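Local coordinates for protein exoglucanase A (Cellulomonas fimi, PDB 7CBD) that hydrolyses beta-1,4-glucosidic linkages of cellulose with inversion of anomeric configuration, releasing cellobiose from the non-reducing chain ends, through the family 6 catalytic domain described here, at residues Asn235-Glu241 and Asn323-Arg328; Trp334-Leu338 and Gly404-Ala409. All blocks are in the same frame, centred on the assembly; numbering follows the deposited sequence.

Contact 1: Asn235-Glu241 and Asn323-Arg328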
loop_
_atom_site.group_PDB
_atom_site.type_symbol
_atom_site.label_atom_id
_atom_site.label_comp_id
_atom_site.label_asym_id
_atom_site.label_seq_id
_atom_site.Cartn_x
_atom_site.Cartn_y
_atom_site.Cartn_z
ATOM N N ASN A 235 4.317 0.244 1.018
ATOM C CA ASN A 235 5.433 0.092 1.938
ATOM C C ASN A 235 5.881 -1.361 1.959
ATOM O O ASN A 235 5.398 -2.199 1.189
ATOM C CB ASN A 235 5.086 0.641 3.332
ATOM C CG ASN A 235 6.305 1.200 4.059
ATOM O OD1 ASN A 235 7.095 0.452 4.636
ATOM N ND2 ASN A 235 6.476 2.513 4.014
ATOM N N THR A 236 6.845 -1.647 2.830
ATOM C CA THR A 236 7.509 -2.939 2.856
ATOM C C THR A 236 7.585 -3.552 4.246
ATOM O O THR A 236 8.191 -4.616 4.393
ATOM C CB THR A 236 8.923 -2.844 2.260
ATOM O OG1 THR A 236 9.695 -1.896 3.008
ATOM C CG2 THR A 236 8.866 -2.401 0.809
ATOM N N THR A 237 6.979 -2.943 5.255
ATOM C CA THR A 237 7.082 -3.492 6.599
ATOM C C THR A 237 6.523 -4.912 6.606
ATOM O O THR A 237 5.437 -5.143 6.058
ATOM C CB THR A 237 6.314 -2.598 7.558
ATOM O OG1 THR A 237 6.902 -1.292 7.518
ATOM C CG2 THR A 237 6.377 -3.147 8.974
ATOM N N PRO A 238 7.238 -5.889 7.171
ATOM C CA PRO A 238 6.821 -7.287 7.003
ATOM C C PRO A 238 5.462 -7.577 7.607
ATOM O O PRO A 238 5.021 -6.936 8.563
ATOM C CB PRO A 238 7.916 -8.093 7.718
ATOM C CG PRO A 238 8.678 -7.120 8.517
ATOM C CD PRO A 238 8.537 -5.781 7.851
ATOM N N LEU A 239 4.810 -8.583 7.031
ATOM C CA LEU A 239 3.570 -9.093 7.596
ATOM C C LEU A 239 3.803 -9.604 9.012
ATOM O O LEU A 239 3.067 -9.259 9.945
ATOM C CB LEU A 239 3.033 -10.199 6.687
ATOM C CG LEU A 239 1.652 -10.744 7.031
ATOM C CD1 LEU A 239 0.594 -9.638 6.921
ATOM C CD2 LEU A 239 1.309 -11.918 6.138
ATOM N N GLU A 240 4.829 -10.437 9.186
ATOM C CA GLU A 240 5.237 -10.944 10.486
ATOM C C GLU A 240 6.756 -10.958 10.556
ATOM O O GLU A 240 7.438 -11.166 9.546
ATOM C CB GLU A 240 4.738 -12.376 10.736
ATOM C CG GLU A 240 3.254 -12.467 11.030
ATOM C CD GLU A 240 2.868 -13.771 11.696
ATOM O OE1 GLU A 240 2.908 -14.811 11.014
ATOM O OE2 GLU A 240 2.523 -13.751 12.900
ATOM N N GLU A 241 7.278 -10.723 11.761
ATOM C CA GLU A 241 8.684 -10.973 12.045
ATOM C C GLU A 241 8.772 -12.334 12.722
ATOM O O GLU A 241 8.522 -12.437 13.931
ATOM C CB GLU A 241 9.260 -9.879 12.946
ATOM C CG GLU A 241 9.619 -8.594 12.203
ATOM C CD GLU A 241 10.838 -8.737 11.301
ATOM O OE1 GLU A 241 11.452 -9.827 11.263
ATOM O OE2 GLU A 241 11.186 -7.751 10.621
ATOM N N ASN A 323 18.342 -10.898 13.256
ATOM C CA ASN A 323 17.128 -11.698 13.290
ATOM C C ASN A 323 15.922 -11.056 12.617
ATOM O O ASN A 323 14.925 -11.755 12.398
ATOM C CB ASN A 323 16.788 -12.090 14.734
ATOM C CG ASN A 323 17.796 -13.058 15.313
ATOM O OD1 ASN A 323 18.144 -14.052 14.676
ATOM N ND2 ASN A 323 18.278 -12.774 16.516
ATOM N N ARG A 324 15.977 -9.769 12.277
ATOM C CA ARG A 324 14.867 -9.133 11.587
ATOM C C ARG A 324 14.854 -9.522 10.115
ATOM O O ARG A 324 15.904 -9.607 9.474
ATOM C CB ARG A 324 14.956 -7.611 11.720
ATOM C CG ARG A 324 16.216 -6.932 11.161
ATOM C CD ARG A 324 16.124 -5.455 11.488
ATOM N NE ARG A 324 17.360 -4.673 11.465
ATOM C CZ ARG A 324 17.774 -3.938 10.438
ATOM N NH1 ARG A 324 17.114 -3.950 9.288
ATOM N NH2 ARG A 324 18.871 -3.206 10.556
ATOM N N VAL A 325 13.652 -9.761 9.583
ATOM C CA VAL A 325 13.543 -10.013 8.152
ATOM C C VAL A 325 13.513 -8.708 7.371
ATOM O O VAL A 325 13.986 -8.661 6.232
ATOM C CB VAL A 325 12.384 -10.961 7.781
ATOM C CG1 VAL A 325 12.499 -12.274 8.551
ATOM C CG2 VAL A 325 11.032 -10.305 8.018
ATOM N N ASP A 326 12.960 -7.636 7.945
ATOM C CA ASP A 326 13.028 -6.328 7.301
ATOM C C ASP A 326 14.489 -5.908 7.268
ATOM O O ASP A 326 15.087 -5.665 8.321
ATOM C CB ASP A 326 12.198 -5.334 8.107
ATOM C CG ASP A 326 12.024 -3.997 7.402
ATOM O OD1 ASP A 326 12.891 -3.603 6.591
ATOM O OD2 ASP A 326 11.011 -3.326 7.679
ATOM N N ARG A 327 15.071 -5.836 6.069
ATOM C CA ARG A 327 16.494 -5.545 5.916
ATOM C C ARG A 327 16.774 -4.075 5.620
ATOM O O ARG A 327 17.901 -3.732 5.263
ATOM C CB ARG A 327 17.125 -6.436 4.833
ATOM C CG ARG A 327 16.914 -7.942 5.008
ATOM C CD ARG A 327 17.292 -8.441 6.395
ATOM N NE ARG A 327 18.667 -8.104 6.746
ATOM C CZ ARG A 327 19.191 -8.249 7.959
ATOM N NH1 ARG A 327 20.446 -7.889 8.180
ATOM N NH2 ARG A 327 18.465 -8.741 8.959
ATOM N N ARG A 328 15.784 -3.201 5.757
ATOM C CA ARG A 328 16.007 -1.792 5.479
ATOM C C ARG A 328 17.002 -1.181 6.461
ATOM O O ARG A 328 17.248 -1.693 7.556
ATOM C CB ARG A 328 14.694 -1.026 5.578
ATOM C CG ARG A 328 13.781 -1.239 4.393
ATOM C CD ARG A 328 12.538 -0.402 4.525
ATOM N NE ARG A 328 11.647 -0.953 5.530
ATOM C CZ ARG A 328 10.419 -0.503 5.763
ATOM N NH1 ARG A 328 9.957 0.551 5.104
ATOM N NH2 ARG A 328 9.661 -1.097 6.674
HETATM O O HOH W 1 12.124 -12.102 12.468
#

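Contact 2: Trp334-Leu338 and Gly404-Ala409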
loop_
_atom_site.group_PDB
_atom_site.type_symbol
_atom_site.label_atom_id
_atom_site.label_comp_id
_atom_site.label_asym_id
_atom_site.label_seq_id
_atom_site.Cartn_x
_atom_site.Cartn_y
_atom_site.Cartn_z
ATOM N N TRP A 334 10.781 4.680 2.772
ATOM C CA TRP A 334 9.587 4.349 2.005
ATOM C C TRP A 334 9.835 4.265 0.510
ATOM O O TRP A 334 9.001 3.695 -0.201
ATOM C CB TRP A 334 8.457 5.363 2.265
ATOM C CG TRP A 334 8.792 6.761 1.832
ATOM C CD1 TRP A 334 9.282 7.764 2.617
ATOM C CD2 TRP A 334 8.676 7.308 0.506
ATOM N NE1 TRP A 334 9.475 8.899 1.867
ATOM C CE2 TRP A 334 9.109 8.646 0.570
ATOM C CE3 TRP A 334 8.229 6.800 -0.719
ATOM C CZ2 TRP A 334 9.122 9.481 -0.548
ATOM C CZ3 TRP A 334 8.252 7.626 -1.832
ATOM C CH2 TRP A 334 8.689 8.956 -1.735
ATOM N N CYS A 335 10.943 4.808 0.003
ATOM C CA CYS A 335 11.120 4.946 -1.437
ATOM C C CYS A 335 12.080 3.891 -1.979
ATOM O O CYS A 335 13.299 3.976 -1.771
ATOM C CB CYS A 335 11.567 6.348 -1.839
ATOM S SG CYS A 335 11.453 6.496 -3.631
ATOM N N ASN A 336 11.526 2.921 -2.711
ATOM C CA ASN A 336 12.291 1.877 -3.386
ATOM C C ASN A 336 13.404 1.294 -2.515
ATOM O O ASN A 336 14.547 1.191 -2.979
ATOM C CB ASN A 336 12.924 2.436 -4.664
ATOM C CG ASN A 336 11.908 3.013 -5.632
ATOM O OD1 ASN A 336 10.837 2.440 -5.854
ATOM N ND2 ASN A 336 12.249 4.152 -6.233
ATOM N N PRO A 337 13.139 0.891 -1.273
ATOM C CA PRO A 337 14.229 0.349 -0.451
ATOM C C PRO A 337 14.846 -0.886 -1.087
ATOM O O PRO A 337 14.149 -1.777 -1.573
ATOM C CB PRO A 337 13.539 0.001 0.870
ATOM C CG PRO A 337 12.110 -0.219 0.497
ATOM C CD PRO A 337 11.840 0.786 -0.584
ATOM N N LEU A 338 16.173 -0.943 -1.056
ATOM C CA LEU A 338 16.880 -2.068 -1.649
ATOM C C LEU A 338 16.522 -3.375 -0.955
ATOM O O LEU A 338 16.402 -3.438 0.272
ATOM C CB LEU A 338 18.385 -1.836 -1.543
ATOM C CG LEU A 338 18.942 -0.980 -2.685
ATOM C CD1 LEU A 338 20.286 -0.382 -2.312
ATOM C CD2 LEU A 338 19.049 -1.789 -3.970
ATOM N N GLY A 404 19.269 3.898 1.529
ATOM C CA GLY A 404 19.226 2.565 0.964
ATOM C C GLY A 404 18.306 2.444 -0.231
ATOM O O GLY A 404 17.865 1.340 -0.550
ATOM N N ALA A 405 18.017 3.547 -0.919
ATOM C CA ALA A 405 17.113 3.500 -2.062
ATOM C C ALA A 405 17.765 2.792 -3.248
ATOM O O ALA A 405 18.985 2.825 -3.429
ATOM C CB ALA A 405 16.696 4.914 -2.464
ATOM N N THR A 406 16.932 2.145 -4.065
ATOM C CA THR A 406 17.430 1.434 -5.246
ATOM C C THR A 406 17.808 2.443 -6.331
ATOM O O THR A 406 16.987 3.296 -6.685
ATOM C CB THR A 406 16.371 0.451 -5.768
ATOM O OG1 THR A 406 15.940 -0.412 -4.702
ATOM C CG2 THR A 406 16.934 -0.406 -6.887
ATOM N N PRO A 407 19.036 2.403 -6.850
ATOM C CA PRO A 407 19.444 3.373 -7.874
ATOM C C PRO A 407 18.761 3.105 -9.203
ATOM O O PRO A 407 18.164 2.053 -9.436
ATOM C CB PRO A 407 20.956 3.156 -8.009
ATOM C CG PRO A 407 21.358 2.403 -6.805
ATOM C CD PRO A 407 20.168 1.574 -6.410
ATOM N N ASN A 408 18.892 4.084 -10.099
ATOM C CA ASN A 408 18.361 3.989 -11.460
ATOM C C ASN A 408 16.846 3.811 -11.481
ATOM O O ASN A 408 16.300 3.087 -12.314
ATOM C CB ASN A 408 19.083 2.920 -12.283
ATOM C CG ASN A 408 20.521 3.285 -12.545
ATOM O OD1 ASN A 408 20.807 4.386 -13.015
ATOM N ND2 ASN A 408 21.439 2.375 -12.235
ATOM N N ALA A 409 16.158 4.497 -10.562
ATOM C CA ALA A 409 14.708 4.378 -10.426
ATOM C C ALA A 409 14.001 5.382 -11.327
ATOM O O ALA A 409 14.370 6.562 -11.332
ATOM C CB ALA A 409 14.297 4.647 -8.988
HETATM O O HOH W 2 14.995 5.003 -5.577
#

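Contact 1: Asn235-Glu241 and Asn323-Arg328
The guanidinium of Arg328 carries Thr236 OG1 over the centre of one face, 3.1 Å above its plane, while Thr237 OG1 and the carboxylate of Asp326 meet its edge. Arg328 NH2 donates to Thr237 OG1 at 2.9 Å, close to the guanidinium plane, and Thr237 OG1 is also bonded to His195. Arg328 NH1 reaches Asn235 OD1 at 2.9 Å, with OD1 lying out of the guanidinium plane and the amide and guanidinium planes 63° apart. That amide oxygen accepts in addition from Thr236 N, both donors arriving from the same face. Within its own loop Arg328 grips Asp326 side-on in a salt bridge: Arg328 NE binds Asp326 OD1, and Arg328 NH2 binds Asp326 OD2 at 2.8 Å, each through a syn lone pair. Asp326 OD1 also receives Arg328 N, closing an Asx turn, and the whole network fixes the rotation of the guanidinium.

A second flat group, the Glu241 carboxylate, spans two consecutive backbone amides. The Glu241 side chain bends about its CB-CG bond (chi2 -71°), so that Val325 N meets the syn lone pair of Glu241 OE1 at 2.8 Å, almost straight at 176°, and Asp326 N meets Glu241 OE2 on its syn side at 3.2 Å. A water links Glu241 OE1 to Asn323 O. Between these polar ends Pro238 CB packs on Val325 CG2 at 3.8 Å. The result is a buried contact between two loops of the family 6 catalytic domain, beside its active site: the nearest side-chain atoms of Thr236 and Asp371, a predicted active-site residue, are about 6 Å apart.

Contact 2: Trp334-Leu338 and Gly404-Ala409
Asn336 O takes two bonds from one residue: Thr406 N at 2.8 Å from Asn336 O, and Thr406 OG1 at 2.7 Å from the same oxygen, the two donors lying on opposite faces of the carbonyl plane. The hydroxyl can reach it because Thr406 OG1 sits beside its own backbone N (chi1 -53°). Two residues on, Leu338 N donates to Gly404 O at 2.9 Å, and these bonds frame a single beta bridge between Pro337 and Ala405. Leu338 lies obliquely across Thr406: its CD1 lies 3.6 Å from Ala405 O, and its CD2 lies 3.5 Å from Thr406 OG1. Asn336 ND2 approaches Ala409 CB at 3.5 Å and holds a water that donates to Thr406 O.

Farther out, Gln419 donates to Asn336 OD1, and the disulfide from Cys335 to Cys389 secures the preceding residue. Backbone bonding of Ala409 to Ser374 fixes the far end of 404-409. The chemistry thus couples the bridge to Asp371, a predicted active-site residue: the N-H of Asn336 is bonded to Asp371 OD2 while its carbonyl is gripped twice by Thr406, so the bridge positions a residue bonded to the active site.

How the contacts relate
From the N terminus, residues 235-241 follow strand 228-231 of the central, mostly parallel sheet, and contact 1 closes an 81-residue excursion, which includes helix 270-283, strand 291-295 and helix 316-323, when 323-328 returns to them. Only a few residues later 334-338 opens contact 2, whose loop runs through strand 358-362 and the hairpin 394-395/401-402 before 404-409 closes it. The loops therefore stand in series, neither enclosing nor crossing the other. Their centres are 16 Å apart, yet they touch: Arg328 CG packs on Pro337 CB at 3.7 Å, and Asn235 ND2 lies beside Trp334 CB. Together they join loops around Asp371.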